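PDB 2H5N: Co-chaperone DjlA N-terminal domain-containing protein from Porphyromonas gingivalis, which is of unknown function but binds a magnesium ion and belongs to the TerB family, whose all-helical fold is probably related to the N-terminal domain of the co-chaperone DjlA. Local coordinates for residues A20-A25 against A88-V93; E82-V87 against C116-M121. One frame throughout, in Å; residues are numbered along the deposited sequence.

Interaction 1 of 2, residues A20-A25 against A88-V93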
loop_
_atom_site.group_PDB
_atom_site.type_symbol
_atom_site.label_atom_id
_atom_site.label_comp_id
_atom_site.label_asym_id
_atom_site.label_seq_id
_atom_site.Cartn_x
_atom_site.Cartn_y
_atom_site.Cartn_z
ATOM N N ALA A 20 -13.613 0.236 12.203
ATOM C CA ALA A 20 -14.108 -0.365 10.954
ATOM C C ALA A 20 -14.358 0.646 9.843
ATOM O O ALA A 20 -14.010 0.400 8.669
ATOM C CB ALA A 20 -15.382 -1.197 11.227
ATOM N N ILE A 21 -15.002 1.764 10.205
ATOM C CA ILE A 21 -15.254 2.858 9.276
ATOM C C ILE A 21 -13.959 3.378 8.651
ATOM O O ILE A 21 -13.819 3.445 7.415
ATOM C CB ILE A 21 -16.031 4.018 9.978
ATOM C CG1 ILE A 21 -17.470 3.530 10.311
ATOM C CG2 ILE A 21 -16.019 5.330 9.105
ATOM C CD1 ILE A 21 -18.238 4.435 11.247
ATOM N N ILE A 22 -13.000 3.692 9.500
ATOM C CA ILE A 22 -11.720 4.200 9.031
ATOM C C ILE A 22 -10.898 3.163 8.206
ATOM O O ILE A 22 -10.260 3.540 7.230
ATOM C CB ILE A 22 -10.921 4.972 10.162
ATOM C CG1 ILE A 22 -9.907 5.904 9.519
ATOM C CG2 ILE A 22 -10.183 4.052 11.126
ATOM C CD1 ILE A 22 -10.537 7.081 8.756
ATOM N N LYS A 23 -10.996 1.874 8.545
ATOM C CA LYS A 23 -10.395 0.771 7.762
ATOM C C LYS A 23 -11.035 0.649 6.346
ATOM O O LYS A 23 -10.347 0.391 5.343
ATOM C CB LYS A 23 -10.546 -0.547 8.560
ATOM C CG LYS A 23 -9.917 -1.839 7.987
ATOM C CD LYS A 23 -8.386 -1.702 7.864
ATOM C CE LYS A 23 -7.629 -3.038 7.814
ATOM N NZ LYS A 23 -6.271 -2.992 8.528
ATOM N N MET A 24 -12.335 0.874 6.260
ATOM C CA MET A 24 -13.003 0.876 4.952
ATOM C C MET A 24 -12.527 2.041 4.081
ATOM O O MET A 24 -12.266 1.868 2.896
ATOM C CB MET A 24 -14.538 0.823 5.099
ATOM C CG MET A 24 -15.054 -0.536 5.716
ATOM S SD MET A 24 -14.732 -1.989 4.661
ATOM C CE MET A 24 -13.108 -2.493 5.286
ATOM N N ALA A 25 -12.342 3.194 4.706
ATOM C CA ALA A 25 -11.890 4.418 4.056
ATOM C C ALA A 25 -10.462 4.310 3.563
ATOM O O ALA A 25 -10.162 4.712 2.431
ATOM C CB ALA A 25 -12.038 5.603 5.014
ATOM N N ALA A 88 -21.954 5.270 4.134
ATOM C CA ALA A 88 -21.882 5.428 2.662
ATOM C C ALA A 88 -21.664 6.890 2.231
ATOM O O ALA A 88 -20.960 7.167 1.255
ATOM C CB ALA A 88 -23.140 4.857 1.968
ATOM N N SER A 89 -22.282 7.826 2.945
ATOM C CA SER A 89 -22.186 9.241 2.558
ATOM C C SER A 89 -20.762 9.688 2.749
ATOM O O SER A 89 -20.202 10.351 1.890
ATOM C CB SER A 89 -23.192 10.135 3.320
ATOM O OG SER A 89 -24.500 9.603 3.176
ATOM N N TYR A 90 -20.185 9.265 3.862
ATOM C CA TYR A 90 -18.801 9.541 4.239
ATOM C C TYR A 90 -17.815 9.006 3.200
ATOM O O TYR A 90 -16.913 9.709 2.751
ATOM C CB TYR A 90 -18.523 8.897 5.607
ATOM C CG TYR A 90 -17.060 8.872 6.006
ATOM C CD1 TYR A 90 -16.355 10.065 6.195
ATOM C CD2 TYR A 90 -16.370 7.651 6.196
ATOM C CE1 TYR A 90 -15.035 10.053 6.556
ATOM C CE2 TYR A 90 -15.029 7.640 6.586
ATOM C CZ TYR A 90 -14.366 8.847 6.765
ATOM O OH TYR A 90 -13.029 8.892 7.144
ATOM N N LEU A 91 -18.021 7.759 2.778
ATOM C CA LEU A 91 -17.129 7.163 1.824
ATOM C C LEU A 91 -17.234 7.907 0.497
ATOM O O LEU A 91 -16.238 8.115 -0.163
ATOM C CB LEU A 91 -17.361 5.661 1.703
ATOM C CG LEU A 91 -16.922 4.822 2.923
ATOM C CD1 LEU A 91 -17.473 3.432 2.789
ATOM C CD2 LEU A 91 -15.372 4.787 3.121
ATOM N N GLY A 92 -18.434 8.387 0.177
ATOM C CA GLY A 92 -18.701 9.052 -1.054
ATOM C C GLY A 92 -18.113 10.432 -1.178
ATOM O O GLY A 92 -17.742 10.844 -2.290
ATOM N N VAL A 93 -18.024 11.151 -0.062
ATOM C CA VAL A 93 -17.440 12.479 -0.087
ATOM C C VAL A 93 -15.919 12.486 -0.046
ATOM O O VAL A 93 -15.320 13.486 -0.450
ATOM C CB VAL A 93 -17.982 13.407 1.039
ATOM C CG1 VAL A 93 -19.518 13.397 1.063
ATOM C CG2 VAL A 93 -17.397 13.031 2.363
#

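Interaction 2 of 2, residues E82-V87 against C116-M121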
loop_
_atom_site.group_PDB
_atom_site.type_symbol
_atom_site.label_atom_id
_atom_site.label_comp_id
_atom_site.label_asym_id
_atom_site.label_seq_id
_atom_site.Cartn_x
_atom_site.Cartn_y
_atom_site.Cartn_z
ATOM N N GLU A 82 -29.863 3.601 9.000
ATOM C CA GLU A 82 -29.500 5.020 9.182
ATOM C C GLU A 82 -27.978 5.197 9.276
ATOM O O GLU A 82 -27.391 6.098 8.654
ATOM C CB GLU A 82 -30.243 5.660 10.371
ATOM C CG GLU A 82 -29.730 7.054 10.793
ATOM C CD GLU A 82 -30.785 8.185 10.836
ATOM O OE1 GLU A 82 -31.021 8.834 9.779
ATOM O OE2 GLU A 82 -31.341 8.484 11.925
ATOM N N ARG A 83 -27.343 4.345 10.054
ATOM C CA ARG A 83 -25.894 4.400 10.215
ATOM C C ARG A 83 -25.165 3.979 8.945
ATOM O O ARG A 83 -24.239 4.657 8.550
ATOM C CB ARG A 83 -25.459 3.666 11.501
ATOM C CG ARG A 83 -25.702 4.589 12.731
ATOM C CD ARG A 83 -25.185 4.034 14.048
ATOM N NE ARG A 83 -25.420 2.582 14.173
ATOM C CZ ARG A 83 -24.588 1.725 14.775
ATOM N NH1 ARG A 83 -24.869 0.429 14.816
ATOM N NH2 ARG A 83 -23.465 2.143 15.326
ATOM N N LYS A 84 -25.670 2.947 8.245
ATOM C CA LYS A 84 -25.146 2.576 6.936
ATOM C C LYS A 84 -25.151 3.734 5.921
ATOM O O LYS A 84 -24.192 3.904 5.165
ATOM C CB LYS A 84 -25.916 1.369 6.354
ATOM C CG LYS A 84 -25.498 0.072 6.949
ATOM C CD LYS A 84 -26.232 -1.099 6.299
ATOM C CE LYS A 84 -25.694 -2.400 6.835
ATOM N NZ LYS A 84 -25.951 -3.595 5.903
ATOM N N LYS A 85 -26.240 4.493 5.895
ATOM C CA LYS A 85 -26.394 5.635 5.004
ATOM C C LYS A 85 -25.329 6.709 5.270
ATOM O O LYS A 85 -24.746 7.301 4.350
ATOM C CB LYS A 85 -27.819 6.213 5.144
ATOM C CG LYS A 85 -28.018 7.583 4.544
ATOM C CD LYS A 85 -29.441 8.083 4.730
ATOM C CE LYS A 85 -29.642 9.403 4.021
ATOM N NZ LYS A 85 -29.506 10.592 4.923
ATOM N N TYR A 86 -25.079 6.943 6.550
ATOM C CA TYR A 86 -24.088 7.891 6.982
ATOM C C TYR A 86 -22.678 7.389 6.605
ATOM O O TYR A 86 -21.856 8.140 6.058
ATOM C CB TYR A 86 -24.206 8.023 8.484
ATOM C CG TYR A 86 -23.664 9.319 8.987
ATOM C CD1 TYR A 86 -22.421 9.370 9.621
ATOM C CD2 TYR A 86 -24.382 10.511 8.816
ATOM C CE1 TYR A 86 -21.895 10.554 10.069
ATOM C CE2 TYR A 86 -23.856 11.724 9.285
ATOM C CZ TYR A 86 -22.619 11.722 9.912
ATOM O OH TYR A 86 -22.086 12.893 10.399
ATOM N N VAL A 87 -22.403 6.107 6.844
ATOM C CA VAL A 87 -21.104 5.553 6.414
ATOM C C VAL A 87 -20.920 5.636 4.910
ATOM O O VAL A 87 -19.822 6.003 4.447
ATOM C CB VAL A 87 -20.856 4.109 6.898
ATOM C CG1 VAL A 87 -19.479 3.616 6.422
ATOM C CG2 VAL A 87 -20.913 4.047 8.418
ATOM N N CYS A 116 -20.326 -3.998 1.885
ATOM C CA CYS A 116 -20.676 -3.650 3.262
ATOM C C CYS A 116 -22.201 -3.534 3.437
ATOM O O CYS A 116 -22.658 -3.261 4.529
ATOM C CB CYS A 116 -20.006 -2.325 3.654
ATOM S SG CYS A 116 -18.224 -2.423 3.919
ATOM N N GLY A 117 -22.967 -3.709 2.356
ATOM C CA GLY A 117 -24.423 -3.545 2.393
ATOM C C GLY A 117 -24.970 -2.131 2.626
ATOM O O GLY A 117 -26.031 -1.968 3.280
ATOM N N LEU A 118 -24.244 -1.121 2.099
ATOM C CA LEU A 118 -24.624 0.289 2.212
ATOM C C LEU A 118 -25.585 0.635 1.066
ATOM O O LEU A 118 -25.527 -0.013 0.003
ATOM C CB LEU A 118 -23.381 1.198 2.151
ATOM C CG LEU A 118 -22.207 0.799 3.067
ATOM C CD1 LEU A 118 -20.954 1.631 2.820
ATOM C CD2 LEU A 118 -22.593 0.801 4.573
ATOM N N PRO A 119 -26.455 1.651 1.264
ATOM C CA PRO A 119 -27.386 2.041 0.193
ATOM C C PRO A 119 -26.668 2.814 -0.911
ATOM O O PRO A 119 -25.652 3.488 -0.650
ATOM C CB PRO A 119 -28.372 2.941 0.917
ATOM C CG PRO A 119 -27.525 3.612 1.968
ATOM C CD PRO A 119 -26.645 2.477 2.471
ATOM N N THR A 120 -27.155 2.683 -2.143
ATOM C CA THR A 120 -26.609 3.452 -3.256
ATOM C C THR A 120 -27.191 4.854 -3.179
ATOM O O THR A 120 -28.347 5.038 -2.783
ATOM C CB THR A 120 -26.838 2.789 -4.677
ATOM O OG1 THR A 120 -28.022 3.302 -5.304
ATOM C CG2 THR A 120 -26.911 1.297 -4.605
ATOM N N MET A 121 -26.362 5.840 -3.504
ATOM C CA MET A 121 -26.764 7.235 -3.561
ATOM C C MET A 121 -25.865 7.956 -4.580
ATOM O O MET A 121 -24.789 7.468 -4.949
ATOM C CB MET A 121 -26.672 7.901 -2.171
ATOM C CG MET A 121 -25.286 7.864 -1.544
ATOM S SD MET A 121 -25.063 8.596 0.100
ATOM C CE MET A 121 -25.798 7.366 1.132
#

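Interaction 1 of 2, residues A20-A25 against A88-V93
Y90 reaches from the helix carrying A88-V93 to the one carrying A20-A25 and brings CD2 and CE2 of its ring to I21, and CE2 to A25. I21 CG2 lies 3.6 Å from Y90 CE2 and almost as close to CD2, while A25 CB sits 3.9 Å from the same CE2; both methyls meet the ring at a slant. The tyrosine's first torsion, 169°, sets CG opposite its backbone N and sends the ring across the gap, carrying the hydroxyl as far as I22, whose CD1 is 3.5 Å from Y90 OH. That oxygen is buried yet satisfied, since it hydrogen-bonds M43 O on helix 37-47, and F50 adds an edge-to-face partner to the ring. The next residue, L91, makes the other close approach: its CD2 methyl presses on the backbone of segment 20-25, 3.6 Å from A25 CA. The A25 methyl points into the cleft between Y90 and L91, touching both. The two segments run in roughly the same direction, 32° apart, with axes 10.6 Å from each other at closest approach, and they form the middle of the TerB-type helical bundle, where helices 15-30 and 81-94 pack with no hydrogen bond between these segments. Packing is looser at M24, where L91 CD2 comes within 4.1 Å of the backbone carbon M24 C. The thioether of M24 leads away to I112 and C116 on helix 103-116, and to L115 of a second subunit. The residue before it, the partly exposed K23, turns its amine from the contact to S64 O and I67 O.

Interaction 2 of 2, residues E82-V87 against C116-M121
The chain at C116-M121 runs in extended form past one side of helix 81-94 after G117, with positive phi, has ended the preceding helix in a Schellman motif; K84 and L118 have their CA atoms 5.3 Å apart. K84 lies along this loop. Its CG is opposite its own carbonyl carbon (chi1 -78°) and the chain is extended from there, which takes NZ to G117 O at 3.1 Å. The ammonium approaches from above the carbonyl plane, 44° out of it, with a C=O...N angle of 111°, off the lone-pair directions. A77 O also accepts a hydrogen bond from K84 NZ, and the amine is shared between two backbone carbonyls. L118 crosses the aliphatic part of the lysine at a slant: its CD2 methyl is 3.8 Å from K84 CB and packs against K84 O as well, while its CD1 makes a looser contact with V87 CG1. Next along the loop, P119 puts CG 3.8 Å from K85 CA, with CD near K84 O. M121 finishes the row. Bent at its last torsion, it brings CE to 3.4 Å from K85 O, and the side chains of M121 and K85 cross nearly at right angles. K85 itself leads off to the partly exposed side, where its amine meets N129 OD1 on helix 123-130. This is a helix C-cap followed by an extended connection, which carries the chain of this TerB-type bundle across helix 81-94 from helix 103-116 to helix 123-130.

Overall arrangement
Helix 81-94 serves both contacts, its later turns packing in interaction 1 and its earlier ones in interaction 2. The centre of interaction 1 is about 2 Å from that of the chain; this contact is fully buried and joins helix to helix almost wholly through apolar contacts, with no hydrogen bond between the segments. Interaction 2 is centred about 9 Å from the chain's centre and only partly buried; there a loop meets the helix, and a lysine-to-carbonyl bond joins the hydrophobic packing. The contacts adjoin one another: A88 CB is 3.7 Å from L118 CB, and M24 SD lies 3.6 Å from C116 SG. In interaction 1 the A25 side chain is about 11 Å from the magnesium ion, whereas interaction 2 lies away from that site.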